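Local coordinates for Lactamase_B domain-containing protein (PDB 7EV5), which is a zinc-binding enzyme of the metallo-beta-lactamase fold, with dual activity linked to B3 metallo-beta-lactamases and glyoxalase II, and probably acts as a hydrolase, at residues A[47-51]-A[118-123]; A[146-152]-A[178-182]. One frame throughout, in Å; residues are numbered along the deposited sequence.

Overall arrangement
The two contacts follow one another along the chain: both segments of contact 1 (47-51 with 118-123) precede those of contact 2 (146-152 with 178-182), and their centres lie about 18 Å apart. They share the second mixed sheet, in which strand 121-127 and strand 145-149 are separated by strand 136-140. Contact 1 joins this sheet to the first one, through strand 46-51, in the interior of the alpha-beta/beta-alpha sandwich. Contact 2 packs the loop after helix 167-178 against the same second sheet, and its strand leads straight into Asp-150, a ligand of both zinc ions. Contact 1 thus lies between the two sheets, while contact 2 lies beside the metal centre.

Contact 1 (A[47-51]-A[118-123]); sequences PLAIL and IGTFTF
With CG anti to its carbonyl carbon (chi1 -56°), Leu-48 sends its side chain from strand 46-51 toward the turn at Ile-118, while CG2 of Ile-118, anti to that residue's own backbone N, reaches back to touch two neighbours. This methyl lies 3.8 Å from Leu-48 CB and equally close, 3.8 Å, to Ala-49 CB. Further out, Leu-48 CD1 meets the edge of the Phe-121 ring, near its plane, 3.9 Å from Phe-121 CE2, the two side chains crossing at about a right angle. Leu-51 behaves differently: its CD1 lies over a face of Phe-123, 3.9 Å from CE2 of that ring, the two side chains arriving from opposite directions. The second segment folds back through a type II' turn, Ile-118 to Phe-121, joining strands 115-118 and 121-127 as a beta hairpin; Ile-118 N bonds Phe-121 O (2.8 Å), Phe-121 N bonds Ile-118 O (2.9 Å), and Gly-119 supplies the positive phi (62°). Tyr-75 of strand 74-77 also touches Ala-49, Leu-51 and Ile-118. The backbones of Leu-48, Ala-49 and Leu-51 bond to strand 23-27 in their own sheet; between the two segments the contact is apolar, part of the hydrophobic core of the sandwich.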
# COMPACT_ATOMS: atom_id res chain seq x y z
N PRO A 47 0.52 12.84 11.24
CA PRO A 47 -0.22 11.91 10.39
C PRO A 47 -1.70 11.93 10.71
O PRO A 47 -2.11 12.16 11.85
CB PRO A 47 0.40 10.55 10.72
CG PRO A 47 1.06 10.71 12.02
CD PRO A 47 1.42 12.16 12.19
N LEU A 48 -2.50 11.71 9.66
CA LEU A 48 -3.95 11.74 9.73
C LEU A 48 -4.60 10.37 9.61
O LEU A 48 -5.71 10.18 10.11
CB LEU A 48 -4.53 12.63 8.62
CG LEU A 48 -4.02 14.07 8.58
CD1 LEU A 48 -4.56 14.79 7.35
CD2 LEU A 48 -4.42 14.81 9.85
N ALA A 49 -3.92 9.40 8.98
CA ALA A 49 -4.51 8.10 8.72
C ALA A 49 -3.41 7.16 8.24
O ALA A 49 -2.38 7.60 7.74
CB ALA A 49 -5.61 8.19 7.65
N ILE A 50 -3.67 5.86 8.40
CA ILE A 50 -2.91 4.79 7.77
C ILE A 50 -3.80 4.19 6.69
O ILE A 50 -4.92 3.73 6.98
CB ILE A 50 -2.53 3.70 8.78
CG1 ILE A 50 -1.60 4.28 9.84
CG2 ILE A 50 -1.89 2.50 8.06
CD1 ILE A 50 -1.50 3.41 11.07
N LEU A 51 -3.33 4.20 5.45
CA LEU A 51 -4.02 3.59 4.32
C LEU A 51 -3.25 2.35 3.92
O LEU A 51 -2.05 2.43 3.63
CB LEU A 51 -4.11 4.57 3.15
CG LEU A 51 -4.86 5.89 3.36
CD1 LEU A 51 -5.06 6.60 2.03
CD2 LEU A 51 -6.18 5.70 4.10
N ILE A 118 -8.96 12.32 2.92
CA ILE A 118 -8.32 12.30 4.23
C ILE A 118 -7.85 13.72 4.48
O ILE A 118 -6.84 14.15 3.90
CB ILE A 118 -7.14 11.31 4.29
CG1 ILE A 118 -7.57 9.88 3.92
CG2 ILE A 118 -6.47 11.35 5.67
CD1 ILE A 118 -8.52 9.23 4.91
N GLY A 119 -8.55 14.45 5.34
CA GLY A 119 -8.21 15.86 5.52
C GLY A 119 -8.41 16.58 4.19
O GLY A 119 -9.48 16.53 3.59
N THR A 120 -7.36 17.25 3.71
CA THR A 120 -7.42 17.87 2.39
C THR A 120 -6.77 17.03 1.29
O THR A 120 -6.63 17.50 0.16
CB THR A 120 -6.84 19.29 2.40
OG1 THR A 120 -5.52 19.27 2.97
CG2 THR A 120 -7.73 20.24 3.19
N PHE A 121 -6.37 15.80 1.59
CA PHE A 121 -5.85 14.89 0.57
C PHE A 121 -7.02 14.12 -0.03
O PHE A 121 -7.73 13.41 0.69
CB PHE A 121 -4.88 13.88 1.18
CG PHE A 121 -3.71 14.48 1.90
CD1 PHE A 121 -2.53 14.75 1.22
CD2 PHE A 121 -3.77 14.74 3.25
CE1 PHE A 121 -1.44 15.28 1.89
CE2 PHE A 121 -2.68 15.28 3.93
CZ PHE A 121 -1.51 15.55 3.24
N THR A 122 -7.20 14.23 -1.34
CA THR A 122 -8.21 13.43 -2.01
C THR A 122 -7.55 12.39 -2.90
O THR A 122 -6.57 12.68 -3.59
CB THR A 122 -9.21 14.28 -2.80
OG1 THR A 122 -9.85 15.19 -1.89
CG2 THR A 122 -10.28 13.41 -3.45
N PHE A 123 -8.10 11.18 -2.85
CA PHE A 123 -7.59 10.06 -3.62
C PHE A 123 -8.72 9.46 -4.44
O PHE A 123 -9.88 9.44 -4.01
CB PHE A 123 -7.10 8.95 -2.69
CG PHE A 123 -6.04 9.40 -1.73
CD1 PHE A 123 -4.71 9.47 -2.12
CD2 PHE A 123 -6.37 9.74 -0.43
CE1 PHE A 123 -3.73 9.89 -1.23
CE2 PHE A 123 -5.40 10.16 0.46
CZ PHE A 123 -4.08 10.23 0.07

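Contact 2 (A[146-152]-A[178-182]). With ZN (zinc ion), chain C.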
# COMPACT_ATOMS: atom_id res chain seq x y z
N LEU A 146 0.65 7.21 -7.65
CA LEU A 146 -0.26 6.10 -7.41
C LEU A 146 0.38 5.18 -6.39
O LEU A 146 1.45 4.61 -6.64
CB LEU A 146 -0.51 5.33 -8.72
CG LEU A 146 -1.38 4.08 -8.61
CD1 LEU A 146 -2.83 4.43 -8.40
CD2 LEU A 146 -1.19 3.23 -9.88
N PHE A 147 -0.28 5.00 -5.25
CA PHE A 147 0.19 4.07 -4.22
C PHE A 147 -0.55 2.77 -4.46
O PHE A 147 -1.67 2.58 -3.99
CB PHE A 147 -0.04 4.66 -2.83
CG PHE A 147 0.61 6.00 -2.65
CD1 PHE A 147 1.95 6.09 -2.32
CD2 PHE A 147 -0.10 7.17 -2.86
CE1 PHE A 147 2.56 7.30 -2.16
CE2 PHE A 147 0.51 8.41 -2.72
CZ PHE A 147 1.85 8.48 -2.37
N SER A 148 0.07 1.87 -5.23
CA SER A 148 -0.60 0.69 -5.77
C SER A 148 -0.15 -0.62 -5.13
O SER A 148 -0.47 -1.69 -5.65
CB SER A 148 -0.44 0.63 -7.29
OG SER A 148 0.89 0.93 -7.69
N GLY A 149 0.59 -0.57 -4.03
CA GLY A 149 0.96 -1.81 -3.37
C GLY A 149 1.73 -2.75 -4.28
O GLY A 149 2.69 -2.35 -4.96
N ASP A 150 1.33 -4.02 -4.30
CA ASP A 150 2.12 -5.07 -4.92
C ASP A 150 1.55 -5.52 -6.26
O ASP A 150 1.77 -6.66 -6.67
CB ASP A 150 2.30 -6.26 -3.97
CG ASP A 150 3.18 -5.93 -2.77
OD1 ASP A 150 3.62 -4.77 -2.64
OD2 ASP A 150 3.40 -6.84 -1.95
N VAL A 151 0.86 -4.63 -6.97
CA VAL A 151 0.32 -4.99 -8.27
C VAL A 151 1.38 -4.89 -9.36
O VAL A 151 1.57 -5.82 -10.16
CB VAL A 151 -0.90 -4.10 -8.57
CG1 VAL A 151 -1.37 -4.30 -9.99
CG2 VAL A 151 -2.03 -4.42 -7.59
N LEU A 152 2.08 -3.76 -9.41
CA LEU A 152 2.98 -3.41 -10.51
C LEU A 152 4.26 -2.86 -9.91
O LEU A 152 4.22 -1.92 -9.11
CB LEU A 152 2.33 -2.34 -11.40
CG LEU A 152 3.17 -1.77 -12.55
CD1 LEU A 152 3.54 -2.86 -13.55
CD2 LEU A 152 2.45 -0.62 -13.23
N ILE A 178 -4.86 0.25 -13.98
CA ILE A 178 -3.64 0.98 -13.67
C ILE A 178 -3.06 1.67 -14.89
O ILE A 178 -2.86 2.89 -14.88
CB ILE A 178 -2.62 0.06 -12.98
CG1 ILE A 178 -3.16 -0.29 -11.60
CG2 ILE A 178 -1.25 0.74 -12.89
CD1 ILE A 178 -2.23 -1.11 -10.79
N LEU A 179 -2.80 0.91 -15.95
CA LEU A 179 -2.16 1.49 -17.12
C LEU A 179 -2.95 2.60 -17.82
O LEU A 179 -2.30 3.43 -18.48
CB LEU A 179 -1.69 0.40 -18.09
CG LEU A 179 -0.65 -0.57 -17.52
CD1 LEU A 179 -0.26 -1.61 -18.56
CD2 LEU A 179 0.58 0.16 -16.99
N PRO A 180 -4.29 2.68 -17.75
CA PRO A 180 -4.97 3.84 -18.35
C PRO A 180 -4.70 5.17 -17.64
O PRO A 180 -5.07 6.22 -18.18
CB PRO A 180 -6.46 3.47 -18.28
CG PRO A 180 -6.47 1.99 -18.18
CD PRO A 180 -5.26 1.64 -17.36
N LEU A 181 -4.10 5.16 -16.45
CA LEU A 181 -3.79 6.41 -15.76
C LEU A 181 -2.71 7.18 -16.53
O LEU A 181 -2.00 6.61 -17.36
CB LEU A 181 -3.32 6.09 -14.34
CG LEU A 181 -4.43 5.57 -13.43
CD1 LEU A 181 -3.86 5.05 -12.13
CD2 LEU A 181 -5.47 6.67 -13.17
N PRO A 182 -2.57 8.48 -16.26
CA PRO A 182 -1.63 9.29 -17.05
C PRO A 182 -0.21 8.73 -16.99
O PRO A 182 0.23 8.23 -15.95
CB PRO A 182 -1.72 10.67 -16.40
CG PRO A 182 -3.08 10.72 -15.82
CD PRO A 182 -3.36 9.32 -15.35
ZN ZN C . 4.54 -6.79 -0.25
O HOH W 1 3.46 -8.43 0.11
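Ile-178, the last residue of helix 167-178, enters a pocket formed by Leu-146, Ser-148, Val-151 and Leu-152, where the outer helical layer of the metallo-beta-lactamase alpha-beta/beta-alpha sandwich packs on its inner sheet. Its two branches divide the work. CG2 sits between Leu-146 CD2 (3.9 Å) and Leu-152 CD2, whereas CD1, carried to the far end of an extended chain (chi2 -176°), presses on Val-151 CG1 at 3.4 Å, tighter than usual for two carbons. Leu-179 follows with a looser touch, its CD2 lying 4.3 Å from Leu-152 CD2, and also leans on Ile-174 and Leu-207. Past Pro-180, the type I turn that begins at Ile-178 closes with Leu-181 N bonded to Ile-178 O (3.0 Å). Leu-181 then brings CD1 within 3.9 Å of both Leu-146 CD1 and Leu-146 CD2, crossing that side chain at about a right angle. Behind this apolar face the first segment makes a type II' turn, Ser-148 to Val-151, with Asp-150 directed to the metal centre. Asp-150 belongs to both zinc sites; Asp-58, His-59 and His-191 complete the protein ligands of one of them, where Asp-150 OD2 binds the zinc ion at 2.0 Å, with a water oxygen on the same metal, also at 2.0 Å.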